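Local coordinates for protein glutamate racemase (PDB 2DWU) that is a racemase-family alpha/beta protein, with two chains in its assembly, that holds d-glutamic acid in a pocket and a potassium ion at a separate site, at residues D40-Y46 / F57-M61; A81-L85 / I97-H101. All blocks are in the same frame, centred on the assembly; numbering follows the deposited sequence. Where two conformers were deposited one is given.

Contact 1: D40-Y46 / F57-M61. With DGL (D-glutamic acid), chain H.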
# COMPACT_ATOMS: atom_id res chain seq x y z
N ASP B 40 -16.23 -15.21 15.36
CA ASP B 40 -17.55 -15.53 15.93
C ASP B 40 -18.24 -16.66 15.18
O ASP B 40 -19.39 -16.52 14.73
CB ASP B 40 -18.41 -14.26 15.90
CG ASP B 40 -19.70 -14.36 16.75
OD1 ASP B 40 -19.81 -15.29 17.57
OD2 ASP B 40 -20.58 -13.47 16.58
N ASN B 41 -17.57 -17.80 15.07
CA ASN B 41 -18.13 -18.91 14.31
C ASN B 41 -19.54 -19.33 14.69
O ASN B 41 -20.31 -19.78 13.83
CB ASN B 41 -17.20 -20.11 14.38
CG ASN B 41 -15.86 -19.83 13.76
OD1 ASN B 41 -15.00 -19.19 14.37
ND2 ASN B 41 -15.69 -20.29 12.53
N GLU B 42 -19.88 -19.21 15.97
CA GLU B 42 -21.23 -19.61 16.38
C GLU B 42 -22.34 -18.81 15.68
O GLU B 42 -23.47 -19.30 15.52
CB GLU B 42 -21.37 -19.47 17.89
CG GLU B 42 -22.72 -19.97 18.42
CD GLU B 42 -22.68 -20.25 19.92
OE1 GLU B 42 -22.39 -21.40 20.31
OE2 GLU B 42 -22.93 -19.30 20.71
N ARG B 43 -22.03 -17.59 15.24
CA ARG B 43 -23.03 -16.75 14.58
C ARG B 43 -22.70 -16.43 13.11
O ARG B 43 -23.32 -15.56 12.49
CB ARG B 43 -23.26 -15.48 15.38
CG ARG B 43 -23.77 -15.80 16.81
CD ARG B 43 -24.15 -14.56 17.61
NE ARG B 43 -22.98 -13.73 17.90
CZ ARG B 43 -22.90 -12.88 18.93
NH1 ARG B 43 -23.91 -12.75 19.78
NH2 ARG B 43 -21.79 -12.16 19.10
N CYS B 44 -21.73 -17.14 12.56
CA CYS B 44 -21.33 -17.00 11.15
C CYS B 44 -22.42 -17.76 10.37
O CYS B 44 -22.86 -18.83 10.83
CB CYS B 44 -19.96 -17.66 10.97
SG CYS B 44 -19.20 -17.43 9.35
N PRO B 45 -22.85 -17.25 9.21
CA PRO B 45 -22.42 -16.03 8.51
C PRO B 45 -23.08 -14.72 8.90
O PRO B 45 -24.24 -14.68 9.34
CB PRO B 45 -22.70 -16.37 7.04
CG PRO B 45 -24.00 -17.13 7.16
CD PRO B 45 -23.76 -18.05 8.34
N TYR B 46 -22.32 -13.64 8.74
CA TYR B 46 -22.82 -12.29 8.97
C TYR B 46 -23.40 -11.73 7.67
O TYR B 46 -24.21 -10.80 7.69
CB TYR B 46 -21.67 -11.39 9.38
CG TYR B 46 -21.22 -11.53 10.81
CD1 TYR B 46 -21.71 -12.54 11.66
CD2 TYR B 46 -20.32 -10.61 11.32
CE1 TYR B 46 -21.30 -12.60 13.01
CE2 TYR B 46 -19.90 -10.67 12.64
CZ TYR B 46 -20.39 -11.65 13.48
OH TYR B 46 -19.95 -11.59 14.78
N PHE B 57 -23.01 -7.64 17.35
CA PHE B 57 -22.06 -8.75 17.49
C PHE B 57 -20.60 -8.29 17.46
O PHE B 57 -19.74 -8.85 18.15
CB PHE B 57 -22.22 -9.79 16.36
CG PHE B 57 -23.57 -10.45 16.31
CD1 PHE B 57 -24.47 -10.36 17.37
CD2 PHE B 57 -23.91 -11.24 15.21
CE1 PHE B 57 -25.69 -11.05 17.33
CE2 PHE B 57 -25.13 -11.93 15.16
CZ PHE B 57 -26.01 -11.83 16.23
N VAL B 58 -20.31 -7.32 16.59
CA VAL B 58 -18.95 -6.81 16.48
C VAL B 58 -18.57 -6.10 17.78
O VAL B 58 -17.45 -6.27 18.28
CB VAL B 58 -18.83 -5.84 15.29
CG1 VAL B 58 -17.50 -5.07 15.35
CG2 VAL B 58 -18.93 -6.66 13.97
N PHE B 59 -19.48 -5.32 18.34
CA PHE B 59 -19.15 -4.66 19.59
C PHE B 59 -18.94 -5.65 20.73
O PHE B 59 -18.18 -5.37 21.66
CB PHE B 59 -20.19 -3.60 19.94
CG PHE B 59 -19.87 -2.26 19.34
CD1 PHE B 59 -20.45 -1.85 18.14
CD2 PHE B 59 -18.90 -1.44 19.92
CE1 PHE B 59 -20.09 -0.65 17.52
CE2 PHE B 59 -18.52 -0.24 19.31
CZ PHE B 59 -19.11 0.16 18.11
N GLU B 60 -19.61 -6.80 20.68
CA GLU B 60 -19.40 -7.85 21.68
C GLU B 60 -17.98 -8.41 21.51
O GLU B 60 -17.30 -8.69 22.49
CB GLU B 60 -20.42 -8.99 21.52
CG GLU B 60 -21.84 -8.57 21.79
CD GLU B 60 -22.79 -9.74 21.91
OE1 GLU B 60 -22.44 -10.87 21.48
OE2 GLU B 60 -23.92 -9.54 22.43
N MET B 61 -17.51 -8.56 20.28
CA MET B 61 -16.15 -9.05 20.07
C MET B 61 -15.13 -8.01 20.53
O MET B 61 -14.07 -8.36 21.04
CB MET B 61 -15.89 -9.42 18.60
CG MET B 61 -16.54 -10.73 18.18
SD MET B 61 -16.05 -11.31 16.57
CE MET B 61 -17.10 -10.30 15.47
N DGL H . -16.07 -12.93 6.79
CA DGL H . -17.23 -12.59 5.90
C DGL H . -16.86 -11.47 4.99
O DGL H . -17.70 -10.81 4.40
CB DGL H . -17.64 -13.82 5.06
CG DGL H . -18.45 -14.76 5.99
CD DGL H . -19.71 -14.21 6.52
OE1 DGL H . -20.72 -14.01 5.84
OE2 DGL H . -19.71 -13.92 7.80
OXT DGL H . -15.59 -11.20 4.87

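Contact 2: A81-L85 / I97-H101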
# COMPACT_ATOMS: atom_id res chain seq x y z
N ALA B 81 -16.98 -4.91 8.57
CA ALA B 81 -16.45 -3.58 8.32
C ALA B 81 -17.51 -2.68 7.68
O ALA B 81 -17.65 -1.51 8.05
CB ALA B 81 -15.20 -3.62 7.45
N ALA B 82 -18.25 -3.23 6.72
CA ALA B 82 -19.28 -2.45 6.05
C ALA B 82 -20.32 -1.97 7.05
O ALA B 82 -20.80 -0.83 6.97
CB ALA B 82 -19.95 -3.30 4.96
N ALA B 83 -20.66 -2.81 8.01
CA ALA B 83 -21.68 -2.43 8.96
C ALA B 83 -21.24 -1.59 10.15
O ALA B 83 -22.01 -0.76 10.64
CB ALA B 83 -22.33 -3.71 9.50
N THR B 84 -19.99 -1.71 10.57
CA THR B 84 -19.61 -1.00 11.79
C THR B 84 -18.30 -0.22 11.84
O THR B 84 -17.99 0.38 12.86
CB THR B 84 -19.60 -1.98 12.98
OG1 THR B 84 -19.18 -1.31 14.17
CG2 THR B 84 -18.64 -3.11 12.71
N LEU B 85 -17.53 -0.22 10.76
CA LEU B 85 -16.25 0.49 10.81
C LEU B 85 -16.35 1.93 11.33
O LEU B 85 -15.57 2.32 12.20
CB LEU B 85 -15.55 0.48 9.44
CG LEU B 85 -14.13 1.09 9.49
CD1 LEU B 85 -13.19 0.30 10.37
CD2 LEU B 85 -13.59 1.14 8.06
N ILE B 97 -8.48 -0.45 11.70
CA ILE B 97 -8.25 -0.64 10.27
C ILE B 97 -9.24 -1.69 9.75
O ILE B 97 -9.27 -2.82 10.25
CB ILE B 97 -6.80 -1.16 9.99
CG1 ILE B 97 -5.75 -0.06 10.23
CG2 ILE B 97 -6.67 -1.56 8.53
CD1 ILE B 97 -5.55 0.36 11.68
N GLY B 98 -10.04 -1.31 8.76
CA GLY B 98 -11.01 -2.21 8.17
C GLY B 98 -10.41 -2.77 6.89
O GLY B 98 -9.39 -2.26 6.38
N VAL B 99 -11.05 -3.78 6.33
CA VAL B 99 -10.53 -4.43 5.12
C VAL B 99 -11.04 -3.83 3.81
O VAL B 99 -10.52 -4.17 2.74
CB VAL B 99 -10.84 -5.95 5.11
CG1 VAL B 99 -9.91 -6.67 6.07
CG2 VAL B 99 -12.29 -6.25 5.51
N ILE B 100 -12.01 -2.93 3.90
CA ILE B 100 -12.59 -2.33 2.69
C ILE B 100 -11.75 -1.21 2.07
O ILE B 100 -11.40 -1.30 0.89
CB ILE B 100 -14.03 -1.84 2.99
CG1 ILE B 100 -14.91 -3.05 3.33
CG2 ILE B 100 -14.61 -1.01 1.79
CD1 ILE B 100 -16.34 -2.71 3.66
N HIS B 101 -11.39 -0.20 2.86
CA HIS B 101 -10.61 0.91 2.33
C HIS B 101 -9.25 0.52 1.76
O HIS B 101 -8.84 1.05 0.72
CB HIS B 101 -10.50 2.02 3.38
CG HIS B 101 -11.80 2.70 3.66
ND1 HIS B 101 -12.78 2.13 4.45
CD2 HIS B 101 -12.32 3.87 3.21
CE1 HIS B 101 -13.84 2.93 4.48
NE2 HIS B 101 -13.58 3.99 3.73

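Contact 1: D40-Y46 / F57-M61
The backbones of 40-46 and 57-61 are nearest at D40 and M61, whose CA atoms lie 7.8 Å apart. This is a beta-alpha connection of an alpha/beta fold: the loop leaving strand 35-39 folds back on helix 51-65. R43 carries much of the contact. Its guanidinium lies flat on one face of the F57 ring, with the planes at 9° and CZ of R43 3.7 Å from the ring centroid of F57. This is both a stack and a cation-pi contact. The bend at chi3 (-66°) turns NE and the guanidinium flat over the ring. CD of R43 lies over the same face and makes a CH-pi contact.

R43 also bridges two acids. NH1 and NH2 grip E60 end-on, both to OE1, and NH2 of R43 is 2.8 Å from OE1 of E60. On the other acid, NE and NH2 of R43 take D40 OD2 side-on. The NE bond is nearly straight (160°) and uses the syn lone pair of OD2. The Y46 hydroxyl donates to the anti lone pair, with OH of Y46 2.7 Å from OD2 of D40. Three donors thus grip one oxygen and should fix the rotation of the carboxylate. The single arginine charge is probably shared between the two acids. OD1 of D40 is hydrogen-bonded to OG1 of T242, a residue of the potassium site.

Beside the salt bridges the packing is mostly apolar. The Y46 and F57 rings meet obliquely. The D40 CB rests against SD of M61. The methyl CE of M61 reaches the edge of the Y46 ring, near its plane. The backbone of Y46 meets the ligand. It follows P45, which is joined to C44 by a cis peptide bond. Here N of Y46 gives OE2 of d-glutamic acid an almost linear hydrogen bond of 2.8 Å.

Contact 2: A81-L85 / I97-H101
L85 turns its CG away from its own backbone N (chi1 -174°), which places CD1 against G98 and CD2 against the H101 ring. I100 has CG1 beside its backbone N (chi1 -64°). With chi2 extended at 179°, CD1 of I100 spans the gap to A81 and A82. The contact belongs to the beta-alpha-beta unit of strand 70-75, helix 78-91 and strand 96-98. It packs one side of that helix against the end of strand 96-98, outermost of its sheet within the chain, and the turn into helix 100-110.

No hydrogen bond crosses; the packing is van der Waals. The backbones are nearest at A81 and G98, with CA atoms 5.6 Å apart. This close approach is consistent with G98, which has no side chain, facing the short side chain of A81. CD1 of L85 lies 3.9 Å from N of G98. CB of A81 meets CG2 of V99 and CD1 of I100. CD1 of I100 also comes over the helix backbone, 3.6 Å from N of A82.

H101 packs on Q224 of the second subunit, and its NE2 is hydrogen-bonded to a glycerol, probably from the crystallisation liquor. Its ring meets L85 obliquely, with ND1 of H101 3.8 Å from CD2 of L85.

How the contacts relate
Contact 1 closes before contact 2 opens along the chain. Their centres are about 15 Å apart. Segment 40-46 follows strand 35-39, and 97-101 includes the end of strand 96-98; both strands belong to the six-stranded parallel sheet. Strand 96-98 is outermost in it within the chain, and 35-39 is an inner strand. Helices 51-65 and 78-91 join the two contacts by packing V58 and F59 on T84. T84 was deposited in two conformers, so the exact fit there is uncertain. Contact 1 supplies C44, P45 and Y46 to the ligand pocket directly. Helix 78-91 reaches the pocket at T79, ahead of its part in contact 2.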